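Side-chain contacts in aldehyde dehydrogenase (Bartonella henselae, PDB 3I44), which probably catalyses the NAD(P)+-dependent oxidation of aldehydes to carboxylic acids: residues L121-A126 with C295-G300; E328-G333 with N340-V345. The protein carries 1 engineered substitution. One frame throughout, in Å; residues are numbered along the deposited sequence.

Interaction 1: L121-A126 with C295-G300; sequences LNAQTA and CFYNSG
Gln124 and Asn298 meet amide to amide, their side chains crossing at about a right angle. NE2 of Gln124 reaches OD1 of Asn298 at 3.2 Å in a weak hydrogen bond bent to 130°, the two amide planes being 54° apart. A bend at chi2 (-85°) steers the glutamine amide across the gap. Beside this pair, the Tyr297 phenol comes edge-on to the helix; its OH approaches Ala123 CB unusually closely, at a doubtful 3.0 Å, and a side chain as small as alanine leaves room for the phenol end. In the plane of that ring sits a water, 2.6 Å from Tyr297 OH and donating to Asn122 OD1 at 2.7 Å.

The contact ties helix 117-141 to the turn leaving helix 287-296, which runs into the Gly-Gln segment that in this family precedes the catalytic cysteine. Asn298 has the positive phi that asparagine tolerates well, and a 3.0 Å bond from Gly300 N to Tyr297 O closes the turn. Further out, the backbone O of Asn172 accepts from both Gln124 NE2 and Asn298 ND2, while Asn298 ND2 also bonds Gln301 O. In relatives the side-chain amide of this Pro-Trp-Asn asparagine contributes to the oxyanion hole. Met119 packs against Gln124, Tyr297 and Asn298.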
ATOM      1  N   LEU A 121      -5.982  -5.017 -33.292  1.00 22.50           N
ATOM      2  CA  LEU A 121      -6.777  -6.232 -33.025  1.00 23.06           C
ATOM      3  C   LEU A 121      -5.960  -7.262 -32.241  1.00 23.36           C
ATOM      4  O   LEU A 121      -6.405  -7.703 -31.186  1.00 23.36           O
ATOM      5  CB  LEU A 121      -7.315  -6.866 -34.311  1.00 23.32           C
ATOM      6  CG  LEU A 121      -8.200  -8.112 -34.162  1.00 24.88           C
ATOM      7  CD1 LEU A 121      -9.512  -7.765 -33.408  1.00 26.49           C
ATOM      8  CD2 LEU A 121      -8.547  -8.746 -35.516  1.00 24.71           C
ATOM      9  N   ASN A 122      -4.773  -7.640 -32.726  1.00 23.56           N
ATOM     10  CA  ASN A 122      -4.075  -8.805 -32.168  1.00 23.89           C
ATOM     11  C   ASN A 122      -3.290  -8.550 -30.865  1.00 23.68           C
ATOM     12  O   ASN A 122      -2.817  -9.490 -30.249  1.00 22.77           O
ATOM     13  CB  ASN A 122      -3.185  -9.497 -33.212  1.00 25.17           C
ATOM     14  CG  ASN A 122      -1.974  -8.677 -33.621  1.00 29.77           C
ATOM     15  OD1 ASN A 122      -1.313  -8.007 -32.787  1.00 34.05           O
ATOM     16  ND2 ASN A 122      -1.622  -8.766 -34.924  1.00 34.49           N
ATOM     17  N   ALA A 123      -3.149  -7.292 -30.457  1.00 21.90           N
ATOM     18  CA  ALA A 123      -2.454  -6.965 -29.227  1.00 21.95           C
ATOM     19  C   ALA A 123      -3.296  -6.018 -28.384  1.00 21.34           C
ATOM     20  O   ALA A 123      -3.677  -6.376 -27.291  1.00 21.75           O
ATOM     21  CB  ALA A 123      -1.088  -6.397 -29.521  1.00 20.88           C
ATOM     22  N   GLN A 124      -3.650  -4.836 -28.899  1.00 22.18           N
ATOM     23  CA  GLN A 124      -4.441  -3.880 -28.082  1.00 21.30           C
ATOM     24  C   GLN A 124      -5.761  -4.522 -27.609  1.00 22.35           C
ATOM     25  O   GLN A 124      -6.118  -4.432 -26.429  1.00 23.62           O
ATOM     26  CB  GLN A 124      -4.687  -2.570 -28.833  1.00 20.69           C
ATOM     27  CG  GLN A 124      -3.422  -1.716 -29.070  1.00 19.56           C
ATOM     28  CD  GLN A 124      -3.103  -0.819 -27.887  1.00 19.96           C
ATOM     29  OE1 GLN A 124      -3.828  -0.806 -26.881  1.00 19.45           O
ATOM     30  NE2 GLN A 124      -1.999  -0.066 -27.988  1.00 22.02           N
ATOM     31  N   THR A 125      -6.490  -5.158 -28.521  1.00 21.76           N
ATOM     32  CA  THR A 125      -7.773  -5.722 -28.163  1.00 21.04           C
ATOM     33  C   THR A 125      -7.622  -7.128 -27.542  1.00 21.33           C
ATOM     34  O   THR A 125      -8.177  -7.392 -26.500  1.00 21.03           O
ATOM     35  CB  THR A 125      -8.743  -5.741 -29.350  1.00 22.07           C
ATOM     36  OG1 THR A 125      -8.920  -4.399 -29.846  1.00 20.05           O
ATOM     37  CG2 THR A 125     -10.104  -6.321 -28.906  1.00 19.75           C
ATOM     38  N   ALA A 126      -6.824  -7.983 -28.144  1.00 21.40           N
ATOM     39  CA  ALA A 126      -6.615  -9.334 -27.637  1.00 22.18           C
ATOM     40  C   ALA A 126      -6.043  -9.408 -26.219  1.00 22.98           C
ATOM     41  O   ALA A 126      -6.396 -10.321 -25.514  1.00 22.82           O
ATOM     42  CB  ALA A 126      -5.684 -10.139 -28.614  1.00 21.98           C
ATOM     43  N   CYS A 295      11.583  -2.135 -28.507  1.00 22.60           N
ATOM     44  CA  CYS A 295      11.647  -0.703 -28.241  1.00 22.62           C
ATOM     45  C   CYS A 295      10.676   0.135 -29.097  1.00 22.97           C
ATOM     46  O   CYS A 295      10.060   1.071 -28.594  1.00 23.25           O
ATOM     47  CB  CYS A 295      13.078  -0.173 -28.407  1.00 22.68           C
ATOM     48  SG  CYS A 295      13.311   1.522 -27.719  1.00 24.45           S
ATOM     49  N   PHE A 296      10.519  -0.204 -30.372  1.00 22.81           N
ATOM     50  CA  PHE A 296       9.682   0.591 -31.262  1.00 22.81           C
ATOM     51  C   PHE A 296       8.217   0.170 -31.278  1.00 22.74           C
ATOM     52  O   PHE A 296       7.363   0.902 -31.803  1.00 22.76           O
ATOM     53  CB  PHE A 296      10.223   0.558 -32.697  1.00 22.95           C
ATOM     54  CG  PHE A 296      11.672   1.066 -32.836  1.00 23.02           C
ATOM     55  CD1 PHE A 296      12.174   2.071 -32.003  1.00 23.77           C
ATOM     56  CD2 PHE A 296      12.509   0.523 -33.806  1.00 22.38           C
ATOM     57  CE1 PHE A 296      13.512   2.520 -32.133  1.00 24.39           C
ATOM     58  CE2 PHE A 296      13.840   0.991 -33.973  1.00 23.65           C
ATOM     59  CZ  PHE A 296      14.342   1.964 -33.114  1.00 23.25           C
ATOM     60  N   TYR A 297       7.921  -0.999 -30.727  1.00 21.64           N
ATOM     61  CA  TYR A 297       6.560  -1.518 -30.721  1.00 21.77           C
ATOM     62  C   TYR A 297       5.630  -0.526 -30.033  1.00 21.00           C
ATOM     63  O   TYR A 297       5.987   0.097 -29.007  1.00 22.06           O
ATOM     64  CB  TYR A 297       6.527  -2.881 -30.010  1.00 21.61           C
ATOM     65  CG  TYR A 297       5.243  -3.654 -30.169  1.00 22.21           C
ATOM     66  CD1 TYR A 297       4.828  -4.104 -31.402  1.00 25.85           C
ATOM     67  CD2 TYR A 297       4.461  -3.947 -29.072  1.00 24.25           C
ATOM     68  CE1 TYR A 297       3.623  -4.832 -31.544  1.00 28.01           C
ATOM     69  CE2 TYR A 297       3.289  -4.653 -29.184  1.00 26.90           C
ATOM     70  CZ  TYR A 297       2.877  -5.120 -30.412  1.00 28.21           C
ATOM     71  OH  TYR A 297       1.693  -5.844 -30.481  1.00 31.83           O
ATOM     72  N   ASN A 298       4.435  -0.389 -30.574  1.00 21.20           N
ATOM     73  CA  ASN A 298       3.475   0.642 -30.113  1.00 20.91           C
ATOM     74  C   ASN A 298       4.116   2.043 -30.119  1.00 21.17           C
ATOM     75  O   ASN A 298       3.765   2.911 -29.306  1.00 22.21           O
ATOM     76  CB  ASN A 298       2.964   0.303 -28.711  1.00 20.77           C
ATOM     77  CG  ASN A 298       1.587   0.883 -28.420  1.00 20.24           C
ATOM     78  OD1 ASN A 298       0.710   0.944 -29.304  1.00 19.87           O
ATOM     79  ND2 ASN A 298       1.374   1.278 -27.170  1.00 18.21           N
ATOM     80  N   SER A 299       5.048   2.239 -31.049  1.00 21.15           N
ATOM     81  CA  SER A 299       5.807   3.479 -31.210  1.00 20.71           C
ATOM     82  C   SER A 299       6.488   3.902 -29.912  1.00 21.52           C
ATOM     83  O   SER A 299       6.676   5.096 -29.650  1.00 21.92           O
ATOM     84  CB  SER A 299       4.914   4.583 -31.762  1.00 20.78           C
ATOM     85  OG  SER A 299       4.210   4.118 -32.921  1.00 15.98           O
ATOM     86  N   GLY A 300       6.892   2.903 -29.117  1.00 20.80           N
ATOM     87  CA  GLY A 300       7.605   3.136 -27.883  1.00 20.38           C
ATOM     88  C   GLY A 300       6.732   3.528 -26.713  1.00 20.66           C
ATOM     89  O   GLY A 300       7.255   3.894 -25.631  1.00 21.80           O
TER
HETATM   90  O   HOH W   1       1.259  -7.178 -32.655  1.00 29.97           O

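Interaction 2: E328-G333 with N340-V345; sequences EKTQVG and NHIGPV
His341 lays its side chain along the backbone of Gln331 to Gly333. CB starts the path, 3.7 Å from Gln331 CB and also against the Gln331 carbonyl. CG stands between its own backbone N and carbonyl carbon (chi1 57°), which folds the ring back over the neighbouring segment; His341 CG passes Gly333 N at 3.9 Å. At CD2 the ring meets Gly333 O edge-on, near the ring plane, at 3.3 Å. The imidazole comes this close because Gly333 has no side chain to occupy the same ground. At the tip, NE2 hydrogen-bonds to Pro334 O, just beyond the segment.

Alongside, the backbones form a single beta bridge between Val332 and Ile342, an isolated link joining two parts of the long connection that follows helix 316-329. Ile342 N donates to Gln331 O at 2.9 Å, and Gly333 N returns a bond to Ile342 O at 2.9 Å. Gly343 CA adds a nearly straight CA-H...O contact to Gly333 O, 3.2 Å away.

Branched side chains suit the apolar flank. Ile342 sends CG1 to Val332 CG2 at 4.0 Å, and its CG2 branch meets the Thr330 methyl CG2 at the same distance. The threonine hydroxyl turns instead to Ile326 O in the preceding helix. Near Gln331, a water accepts from its backbone N and donates weakly to Asn340 O.

His341 NE2 is most simply read as the protonated, donating nitrogen, because the peptide carbonyl of Pro334 can only accept; together with the contact of CD2 to Gly333 O, that bond probably limits rotation of the ring about chi2.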
ATOM      1  N   GLU A 328      16.075   1.483 -39.818  1.00 31.59           N
ATOM      2  CA  GLU A 328      15.870   1.906 -41.210  1.00 33.25           C
ATOM      3  C   GLU A 328      14.805   1.065 -41.892  1.00 33.29           C
ATOM      4  O   GLU A 328      14.085   1.567 -42.743  1.00 34.24           O
ATOM      5  CB  GLU A 328      17.190   1.890 -41.986  1.00 34.03           C
ATOM      6  CG  GLU A 328      18.094   3.028 -41.502  1.00 37.49           C
ATOM      7  CD  GLU A 328      19.514   2.979 -42.025  1.00 42.50           C
ATOM      8  OE1 GLU A 328      19.912   1.961 -42.644  1.00 43.30           O
ATOM      9  OE2 GLU A 328      20.227   3.985 -41.779  1.00 46.86           O
ATOM     10  N   LYS A 329      14.673  -0.191 -41.483  1.00 33.15           N
ATOM     11  CA  LYS A 329      13.627  -1.060 -42.013  1.00 33.25           C
ATOM     12  C   LYS A 329      12.273  -0.948 -41.277  1.00 32.42           C
ATOM     13  O   LYS A 329      11.327  -1.637 -41.635  1.00 31.65           O
ATOM     14  CB  LYS A 329      14.103  -2.516 -41.962  1.00 33.86           C
ATOM     15  CG  LYS A 329      15.245  -2.798 -42.925  1.00 37.40           C
ATOM     16  CD  LYS A 329      15.710  -4.246 -42.816  1.00 41.31           C
ATOM     17  CE  LYS A 329      16.709  -4.580 -43.936  1.00 44.70           C
ATOM     18  NZ  LYS A 329      17.443  -5.848 -43.614  1.00 47.87           N
ATOM     19  N   THR A 330      12.189  -0.140 -40.223  1.00 31.51           N
ATOM     20  CA  THR A 330      10.940  -0.003 -39.482  1.00 30.71           C
ATOM     21  C   THR A 330      10.136   1.069 -40.200  1.00 30.75           C
ATOM     22  O   THR A 330      10.555   2.245 -40.228  1.00 30.85           O
ATOM     23  CB  THR A 330      11.202   0.406 -38.011  1.00 30.93           C
ATOM     24  OG1 THR A 330      11.871  -0.668 -37.341  1.00 29.64           O
ATOM     25  CG2 THR A 330       9.902   0.765 -37.270  1.00 29.22           C
ATOM     26  N   GLN A 331       9.018   0.670 -40.797  1.00 30.06           N
ATOM     27  CA  GLN A 331       8.148   1.606 -41.522  1.00 30.69           C
ATOM     28  C   GLN A 331       7.251   2.377 -40.546  1.00 30.30           C
ATOM     29  O   GLN A 331       6.971   1.890 -39.438  1.00 28.94           O
ATOM     30  CB  GLN A 331       7.288   0.857 -42.553  1.00 31.38           C
ATOM     31  CG  GLN A 331       8.101   0.119 -43.665  1.00 35.46           C
ATOM     32  CD  GLN A 331       9.107   1.041 -44.355  1.00 40.59           C
ATOM     33  OE1 GLN A 331       8.753   2.152 -44.778  1.00 43.60           O
ATOM     34  NE2 GLN A 331      10.376   0.596 -44.453  1.00 42.61           N
ATOM     35  N   VAL A 332       6.835   3.588 -40.961  1.00 29.87           N
ATOM     36  CA  VAL A 332       5.859   4.367 -40.238  1.00 29.45           C
ATOM     37  C   VAL A 332       4.647   4.578 -41.114  1.00 29.62           C
ATOM     38  O   VAL A 332       4.790   4.822 -42.300  1.00 30.66           O
ATOM     39  CB  VAL A 332       6.446   5.709 -39.833  1.00 30.18           C
ATOM     40  CG1 VAL A 332       5.466   6.480 -39.024  1.00 29.59           C
ATOM     41  CG2 VAL A 332       7.739   5.479 -39.051  1.00 28.62           C
ATOM     42  N   GLY A 333       3.452   4.486 -40.548  1.00 28.20           N
ATOM     43  CA  GLY A 333       2.244   4.663 -41.333  1.00 27.50           C
ATOM     44  C   GLY A 333       1.007   4.849 -40.495  1.00 27.17           C
ATOM     45  O   GLY A 333       1.046   4.698 -39.273  1.00 25.65           O
ATOM     46  N   ASN A 340       2.723  -4.198 -40.550  1.00 29.61           N
ATOM     47  CA  ASN A 340       3.489  -4.111 -39.317  1.00 30.05           C
ATOM     48  C   ASN A 340       4.387  -2.873 -39.199  1.00 29.43           C
ATOM     49  O   ASN A 340       5.405  -2.893 -38.522  1.00 29.10           O
ATOM     50  CB  ASN A 340       4.337  -5.375 -39.184  1.00 31.64           C
ATOM     51  CG  ASN A 340       5.432  -5.434 -40.224  1.00 33.90           C
ATOM     52  OD1 ASN A 340       5.377  -4.715 -41.218  1.00 37.91           O
ATOM     53  ND2 ASN A 340       6.436  -6.284 -40.001  1.00 39.45           N
ATOM     54  N   HIS A 341       4.027  -1.793 -39.869  1.00 28.43           N
ATOM     55  CA  HIS A 341       4.642  -0.499 -39.594  1.00 26.87           C
ATOM     56  C   HIS A 341       4.249  -0.076 -38.149  1.00 26.14           C
ATOM     57  O   HIS A 341       3.330  -0.666 -37.559  1.00 25.40           O
ATOM     58  CB  HIS A 341       4.100   0.519 -40.609  1.00 26.81           C
ATOM     59  CG  HIS A 341       2.596   0.637 -40.609  1.00 25.16           C
ATOM     60  ND1 HIS A 341       1.773  -0.263 -41.250  1.00 25.83           N
ATOM     61  CD2 HIS A 341       1.775   1.554 -40.050  1.00 23.45           C
ATOM     62  CE1 HIS A 341       0.513   0.098 -41.086  1.00 24.84           C
ATOM     63  NE2 HIS A 341       0.487   1.202 -40.366  1.00 23.15           N
ATOM     64  N   ILE A 342       4.958   0.904 -37.574  1.00 25.06           N
ATOM     65  CA  ILE A 342       4.486   1.601 -36.373  1.00 24.39           C
ATOM     66  C   ILE A 342       3.596   2.797 -36.790  1.00 24.85           C
ATOM     67  O   ILE A 342       3.667   3.291 -37.940  1.00 24.26           O
ATOM     68  CB  ILE A 342       5.635   2.020 -35.403  1.00 24.12           C
ATOM     69  CG1 ILE A 342       6.492   3.168 -35.969  1.00 24.00           C
ATOM     70  CG2 ILE A 342       6.546   0.775 -35.049  1.00 22.43           C
ATOM     71  CD1 ILE A 342       7.620   3.568 -35.047  1.00 21.41           C
ATOM     72  N   GLY A 343       2.702   3.194 -35.893  1.00 24.69           N
ATOM     73  CA  GLY A 343       1.757   4.286 -36.139  1.00 23.77           C
ATOM     74  C   GLY A 343       2.338   5.597 -35.641  1.00 23.92           C
ATOM     75  O   GLY A 343       3.526   5.662 -35.248  1.00 21.83           O
ATOM     76  N   PRO A 344       1.509   6.662 -35.646  1.00 23.85           N
ATOM     77  CA  PRO A 344       1.957   7.890 -35.011  1.00 23.46           C
ATOM     78  C   PRO A 344       2.005   7.732 -33.488  1.00 23.98           C
ATOM     79  O   PRO A 344       1.450   6.752 -32.930  1.00 24.37           O
ATOM     80  CB  PRO A 344       0.873   8.881 -35.396  1.00 23.22           C
ATOM     81  CG  PRO A 344      -0.315   8.089 -35.533  1.00 22.94           C
ATOM     82  CD  PRO A 344       0.118   6.782 -36.117  1.00 23.20           C
ATOM     83  N   VAL A 345       2.677   8.663 -32.817  1.00 23.20           N
ATOM     84  CA  VAL A 345       2.451   8.824 -31.384  1.00 23.51           C
ATOM     85  C   VAL A 345       1.100   9.540 -31.181  1.00 23.73           C
ATOM     86  O   VAL A 345       0.489  10.060 -32.128  1.00 23.88           O
ATOM     87  CB  VAL A 345       3.617   9.514 -30.651  1.00 23.58           C
ATOM     88  CG1 VAL A 345       4.913   8.718 -30.862  1.00 21.19           C
ATOM     89  CG2 VAL A 345       3.750  10.993 -31.074  1.00 22.94           C
TER
HETATM   90  O   HOH W   2       8.017  -1.904 -40.557  1.00 40.82           O

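How the interactions relate
Both segments of interaction 1 precede those of interaction 2 in the sequence, and the centres of the two contacts lie 12 Å apart. By the family's architecture, 121-126 belongs to the coenzyme-binding side, whereas 295-300 and both segments of interaction 2 belong to the catalytic domain. Interaction 1 therefore joins the two parts, and interaction 2 bridges two parts of the connection between helices 316-329 and 348-363. They touch directly: Ser299 OG and Gly343 O, 2.9 Å apart, probably hydrogen-bond, and Ile342 CG2 packs on Phe296 O at 3.4 Å. The turn after helix 287-296, leading toward the cysteine that is catalytic in the family, thus contacts both the coenzyme-binding side and this catalytic-domain connection.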